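Local coordinates for protein beta-fructofuranosidase (Bifidobacterium adolescentis, PDB 6NOB) that probably hydrolyses terminal beta-fructofuranoside residues, as sucrose-cleaving enzymes of glycoside hydrolase family 32 do, at residues A[430-442]-A[448-460]. Numbering follows the deposited sequence.
Sequences DFGTGYYATQSFA and RIVFGWFTDFPEM
Backbone hydrogen bonds pair Tyr436 with Trp453, Gln439 with Phe451 and Phe441 with Ile449, defining an antiparallel hairpin. The straightest runs from Ile449 N to Phe441 O (2.9 Å, 175° at the hydrogen). Between Tyr436 and Gln439 the register slips by one residue, a beta bulge, where Ala437 CB meets the edge of the Trp453 indole. Beyond the strands, Thr455 N donates to a lone pair of Gly434 O.

Among the aromatic contacts, Tyr435 turns its edge to the face of Phe454, offset, with centroids 5.9 Å apart and planes at 60°. Tyr435 CE1 passes 3.9 Å from Gly452 CA, where a side chain would clash. On the other sheet face, Phe441 lies alongside Ile449, CE1 to CB 3.7 Å.

Among side chains, Arg448 NH2 donates a hydrogen bond to Ser440 OG (2.5 Å, short for such a bond), with the hydroxyl 21° out of the guanidinium plane. Bends at chi2 and chi3 fold the guanidinium over Phe441 C. Arg448 NH1 also forms a salt bridge with Glu273, while Ser440 OG bonds Asp378. A leucine in place of Arg448 would probably leave Glu273 without this countercharge and Ser440 without this donor.

The hairpin, bonded through 448-454 to strand 468-481, is thus linked at its Arg448 end to strands 268-273 and 377-382, in other sheets of the five-bladed beta-propeller, where Glu273 probably compensates the buried guanidinium charge.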
loop_
_atom_site.group_PDB
_atom_site.type_symbol
_atom_site.label_atom_id
_atom_site.label_comp_id
_atom_site.label_asym_id
_atom_site.label_seq_id
_atom_site.Cartn_x
_atom_site.Cartn_y
_atom_site.Cartn_z
ATOM N N ASP A 430 4.303 -11.629 -5.648
ATOM C CA ASP A 430 4.816 -11.949 -4.319
ATOM C C ASP A 430 4.223 -13.280 -3.886
ATOM O O ASP A 430 2.998 -13.409 -3.801
ATOM C CB ASP A 430 4.461 -10.843 -3.322
ATOM C CG ASP A 430 5.250 -10.943 -2.034
ATOM O OD1 ASP A 430 5.002 -11.887 -1.253
ATOM O OD2 ASP A 430 6.121 -10.076 -1.807
ATOM N N PHE A 431 5.080 -14.261 -3.607
ATOM C CA PHE A 431 4.611 -15.609 -3.309
ATOM C C PHE A 431 4.282 -15.816 -1.833
ATOM O O PHE A 431 4.007 -16.950 -1.427
ATOM C CB PHE A 431 5.628 -16.655 -3.798
ATOM C CG PHE A 431 6.918 -16.709 -3.013
ATOM C CD1 PHE A 431 7.014 -17.460 -1.848
ATOM C CD2 PHE A 431 8.054 -16.064 -3.479
ATOM C CE1 PHE A 431 8.204 -17.527 -1.138
ATOM C CE2 PHE A 431 9.251 -16.130 -2.778
ATOM C CZ PHE A 431 9.327 -16.862 -1.606
ATOM N N GLY A 432 4.284 -14.754 -1.031
ATOM C CA GLY A 432 3.807 -14.843 0.336
ATOM C C GLY A 432 2.316 -14.580 0.424
ATOM O O GLY A 432 1.543 -15.101 -0.386
ATOM N N THR A 433 1.892 -13.773 1.394
ATOM C CA THR A 433 0.498 -13.364 1.482
ATOM C C THR A 433 0.408 -11.988 2.126
ATOM O O THR A 433 1.199 -11.645 3.009
ATOM C CB THR A 433 -0.351 -14.373 2.269
ATOM O OG1 THR A 433 -1.728 -13.979 2.211
ATOM C CG2 THR A 433 0.094 -14.450 3.723
ATOM N N GLY A 434 -0.563 -11.199 1.666
ATOM C CA GLY A 434 -0.812 -9.894 2.232
ATOM C C GLY A 434 -0.092 -8.749 1.556
ATOM O O GLY A 434 -0.333 -7.589 1.916
ATOM N N TYR A 435 0.796 -9.034 0.607
ATOM C CA TYR A 435 1.396 -7.997 -0.225
ATOM C C TYR A 435 0.345 -7.566 -1.238
ATOM O O TYR A 435 0.032 -8.309 -2.174
ATOM C CB TYR A 435 2.659 -8.525 -0.898
ATOM C CG TYR A 435 3.349 -7.543 -1.814
ATOM C CD1 TYR A 435 4.198 -6.567 -1.305
ATOM C CD2 TYR A 435 3.174 -7.608 -3.190
ATOM C CE1 TYR A 435 4.842 -5.670 -2.141
ATOM C CE2 TYR A 435 3.819 -6.722 -4.033
ATOM C CZ TYR A 435 4.650 -5.753 -3.504
ATOM O OH TYR A 435 5.286 -4.867 -4.344
ATOM N N TYR A 436 -0.217 -6.376 -1.044
ATOM C CA TYR A 436 -1.453 -6.001 -1.713
ATOM C C TYR A 436 -1.390 -4.550 -2.166
ATOM O O TYR A 436 -0.545 -3.770 -1.720
ATOM C CB TYR A 436 -2.659 -6.213 -0.784
ATOM C CG TYR A 436 -3.987 -6.309 -1.494
ATOM C CD1 TYR A 436 -4.304 -7.419 -2.263
ATOM C CD2 TYR A 436 -4.927 -5.291 -1.386
ATOM C CE1 TYR A 436 -5.517 -7.511 -2.914
ATOM C CE2 TYR A 436 -6.144 -5.376 -2.032
ATOM C CZ TYR A 436 -6.433 -6.487 -2.797
ATOM O OH TYR A 436 -7.642 -6.577 -3.444
ATOM N N ALA A 437 -2.305 -4.206 -3.075
ATOM C CA ALA A 437 -2.554 -2.822 -3.477
ATOM C C ALA A 437 -1.296 -2.160 -4.036
ATOM O O ALA A 437 -0.909 -1.062 -3.631
ATOM C CB ALA A 437 -3.127 -2.016 -2.309
ATOM N N THR A 438 -0.659 -2.836 -4.987
ATOM C CA THR A 438 0.560 -2.311 -5.587
ATOM C C THR A 438 0.259 -1.100 -6.457
ATOM O O THR A 438 -0.734 -1.073 -7.191
ATOM C CB THR A 438 1.247 -3.380 -6.435
ATOM O OG1 THR A 438 0.319 -3.889 -7.403
ATOM C CG2 THR A 438 1.741 -4.517 -5.568
ATOM N N GLN A 439 1.125 -0.094 -6.373
ATOM C CA GLN A 439 1.149 0.993 -7.338
ATOM C C GLN A 439 2.599 1.312 -7.655
ATOM O O GLN A 439 3.465 1.228 -6.781
ATOM C CB GLN A 439 0.423 2.245 -6.826
ATOM C CG GLN A 439 0.276 3.321 -7.897
ATOM C CD GLN A 439 -0.528 4.517 -7.436
ATOM O OE1 GLN A 439 0.005 5.617 -7.274
ATOM N NE2 GLN A 439 -1.825 4.313 -7.233
ATOM N N SER A 440 2.862 1.666 -8.905
ATOM C CA SER A 440 4.216 1.916 -9.367
ATOM C C SER A 440 4.332 3.327 -9.929
ATOM O O SER A 440 3.335 4.002 -10.188
ATOM C CB SER A 440 4.624 0.885 -10.424
ATOM O OG SER A 440 4.375 1.374 -11.729
ATOM N N PHE A 441 5.575 3.771 -10.112
ATOM C CA PHE A 441 5.850 5.050 -10.752
ATOM C C PHE A 441 7.242 5.001 -11.364
ATOM O O PHE A 441 8.044 4.111 -11.070
ATOM C CB PHE A 441 5.718 6.218 -9.763
ATOM C CG PHE A 441 6.860 6.334 -8.790
ATOM C CD1 PHE A 441 6.934 5.510 -7.676
ATOM C CD2 PHE A 441 7.856 7.278 -8.988
ATOM C CE1 PHE A 441 7.986 5.623 -6.778
ATOM C CE2 PHE A 441 8.910 7.397 -8.100
ATOM C CZ PHE A 441 8.976 6.570 -6.992
ATOM N N ALA A 442 7.514 5.968 -12.234
ATOM C CA ALA A 442 8.815 6.127 -12.869
ATOM C C ALA A 442 9.469 7.388 -12.326
ATOM O O ALA A 442 8.944 8.491 -12.514
ATOM C CB ALA A 442 8.679 6.205 -14.390
ATOM N N ARG A 448 11.572 2.123 -12.679
ATOM C CA ARG A 448 10.211 1.705 -12.355
ATOM C C ARG A 448 10.206 1.170 -10.926
ATOM O O ARG A 448 10.825 0.139 -10.640
ATOM C CB ARG A 448 9.718 0.658 -13.350
ATOM C CG ARG A 448 8.355 0.061 -13.023
ATOM C CD ARG A 448 7.272 1.128 -12.930
ATOM N NE ARG A 448 7.166 1.938 -14.142
ATOM C CZ ARG A 448 6.197 2.822 -14.367
ATOM N NH1 ARG A 448 6.174 3.521 -15.495
ATOM N NH2 ARG A 448 5.251 3.012 -13.459
ATOM N N ILE A 449 9.512 1.871 -10.031
ATOM C CA ILE A 449 9.518 1.575 -8.602
ATOM C C ILE A 449 8.091 1.307 -8.153
ATOM O O ILE A 449 7.175 2.058 -8.505
ATOM C CB ILE A 449 10.135 2.733 -7.795
ATOM C CG1 ILE A 449 11.525 3.069 -8.338
ATOM C CG2 ILE A 449 10.193 2.381 -6.317
ATOM C CD1 ILE A 449 12.061 4.404 -7.873
ATOM N N VAL A 450 7.904 0.251 -7.363
ATOM C CA VAL A 450 6.584 -0.175 -6.912
ATOM C C VAL A 450 6.558 -0.225 -5.388
ATOM O O VAL A 450 7.523 -0.662 -4.750
ATOM C CB VAL A 450 6.197 -1.545 -7.516
ATOM C CG1 VAL A 450 7.254 -2.596 -7.206
ATOM C CG2 VAL A 450 4.819 -1.992 -7.028
ATOM N N PHE A 451 5.454 0.247 -4.810
ATOM C CA PHE A 451 5.145 0.089 -3.397
ATOM C C PHE A 451 3.941 -0.830 -3.230
ATOM O O PHE A 451 3.056 -0.883 -4.089
ATOM C CB PHE A 451 4.826 1.432 -2.735
ATOM C CG PHE A 451 6.032 2.215 -2.319
ATOM C CD1 PHE A 451 6.668 1.947 -1.119
ATOM C CD2 PHE A 451 6.514 3.241 -3.115
ATOM C CE1 PHE A 451 7.775 2.679 -0.727
ATOM C CE2 PHE A 451 7.618 3.977 -2.729
ATOM C CZ PHE A 451 8.249 3.697 -1.533
ATOM N N GLY A 452 3.909 -1.541 -2.105
ATOM C CA GLY A 452 2.760 -2.347 -1.752
ATOM C C GLY A 452 2.390 -2.139 -0.296
ATOM O O GLY A 452 3.193 -1.665 0.509
ATOM N N TRP A 453 1.151 -2.495 0.025
ATOM C CA TRP A 453 0.632 -2.409 1.384
ATOM C C TRP A 453 0.523 -3.813 1.958
ATOM O O TRP A 453 -0.021 -4.713 1.307
ATOM C CB TRP A 453 -0.733 -1.713 1.412
ATOM C CG TRP A 453 -1.579 -2.017 2.633
ATOM C CD1 TRP A 453 -1.223 -1.856 3.941
ATOM C CD2 TRP A 453 -2.928 -2.511 2.644
ATOM N NE1 TRP A 453 -2.260 -2.227 4.764
ATOM C CE2 TRP A 453 -3.317 -2.634 3.993
ATOM C CE3 TRP A 453 -3.841 -2.864 1.645
ATOM C CZ2 TRP A 453 -4.579 -3.092 4.368
ATOM C CZ3 TRP A 453 -5.090 -3.324 2.018
ATOM C CH2 TRP A 453 -5.450 -3.431 3.368
ATOM N N PHE A 454 1.045 -4.001 3.166
ATOM C CA PHE A 454 0.974 -5.294 3.845
ATOM C C PHE A 454 -0.315 -5.342 4.656
ATOM O O PHE A 454 -0.402 -4.768 5.745
ATOM C CB PHE A 454 2.202 -5.515 4.720
ATOM C CG PHE A 454 3.396 -6.001 3.958
ATOM C CD1 PHE A 454 3.336 -7.184 3.241
ATOM C CD2 PHE A 454 4.575 -5.272 3.947
ATOM C CE1 PHE A 454 4.430 -7.636 2.529
ATOM C CE2 PHE A 454 5.674 -5.717 3.237
ATOM C CZ PHE A 454 5.602 -6.902 2.527
ATOM N N THR A 455 -1.325 -6.019 4.114
ATOM C CA THR A 455 -2.562 -6.270 4.837
ATOM C C THR A 455 -2.410 -7.528 5.686
ATOM O O THR A 455 -1.636 -8.432 5.360
ATOM C CB THR A 455 -3.746 -6.407 3.874
ATOM O OG1 THR A 455 -4.956 -6.602 4.620
ATOM C CG2 THR A 455 -3.544 -7.565 2.912
ATOM N N ASP A 456 -3.154 -7.573 6.789
ATOM C CA ASP A 456 -2.920 -8.567 7.836
ATOM C C ASP A 456 -3.726 -9.846 7.595
ATOM O O ASP A 456 -4.580 -10.241 8.388
ATOM C CB ASP A 456 -3.237 -7.974 9.205
ATOM C CG ASP A 456 -2.799 -8.878 10.342
ATOM O OD1 ASP A 456 -1.847 -9.663 10.138
ATOM O OD2 ASP A 456 -3.416 -8.816 11.428
ATOM N N PHE A 457 -3.427 -10.512 6.486
ATOM C CA PHE A 457 -3.955 -11.857 6.278
ATOM C C PHE A 457 -3.352 -12.868 7.259
ATOM O O PHE A 457 -4.070 -13.768 7.712
ATOM C CB PHE A 457 -3.733 -12.309 4.832
ATOM C CG PHE A 457 -4.533 -11.529 3.822
ATOM C CD1 PHE A 457 -5.727 -10.924 4.178
ATOM C CD2 PHE A 457 -4.090 -11.406 2.514
ATOM C CE1 PHE A 457 -6.463 -10.205 3.249
ATOM C CE2 PHE A 457 -4.822 -10.689 1.581
ATOM C CZ PHE A 457 -6.008 -10.088 1.949
ATOM N N PRO A 458 -2.063 -12.780 7.616
ATOM C CA PRO A 458 -1.529 -13.682 8.652
ATOM C C PRO A 458 -2.104 -13.463 10.045
ATOM O O PRO A 458 -1.736 -14.206 10.964
ATOM C CB PRO A 458 -0.021 -13.377 8.638
ATOM C CG PRO A 458 0.244 -12.860 7.273
ATOM C CD PRO A 458 -0.972 -12.066 6.923
ATOM N N GLU A 459 -2.977 -12.473 10.238
ATOM C CA GLU A 459 -3.609 -12.207 11.531
ATOM C C GLU A 459 -2.564 -11.973 12.621
ATOM O O GLU A 459 -2.641 -12.526 13.720
ATOM C CB GLU A 459 -4.564 -13.340 11.921
ATOM C CG GLU A 459 -5.516 -13.735 10.811
ATOM C CD GLU A 459 -6.605 -14.683 11.278
ATOM O OE1 GLU A 459 -6.609 -15.059 12.471
ATOM O OE2 GLU A 459 -7.460 -15.047 10.442
ATOM N N MET A 460 -1.573 -11.143 12.304
ATOM C CA MET A 460 -0.502 -10.827 13.236
ATOM C C MET A 460 -0.740 -9.537 14.009
ATOM O O MET A 460 0.034 -9.230 14.922
ATOM C CB MET A 460 0.835 -10.740 12.489
ATOM C CG MET A 460 1.414 -12.094 12.119
ATOM S SD MET A 460 2.037 -12.975 13.561
ATOM C CE MET A 460 2.339 -14.595 12.864
HETATM O O HOH W 1 1.018 -10.102 5.231
HETATM O O HOH W 2 7.135 -3.143 -3.213
#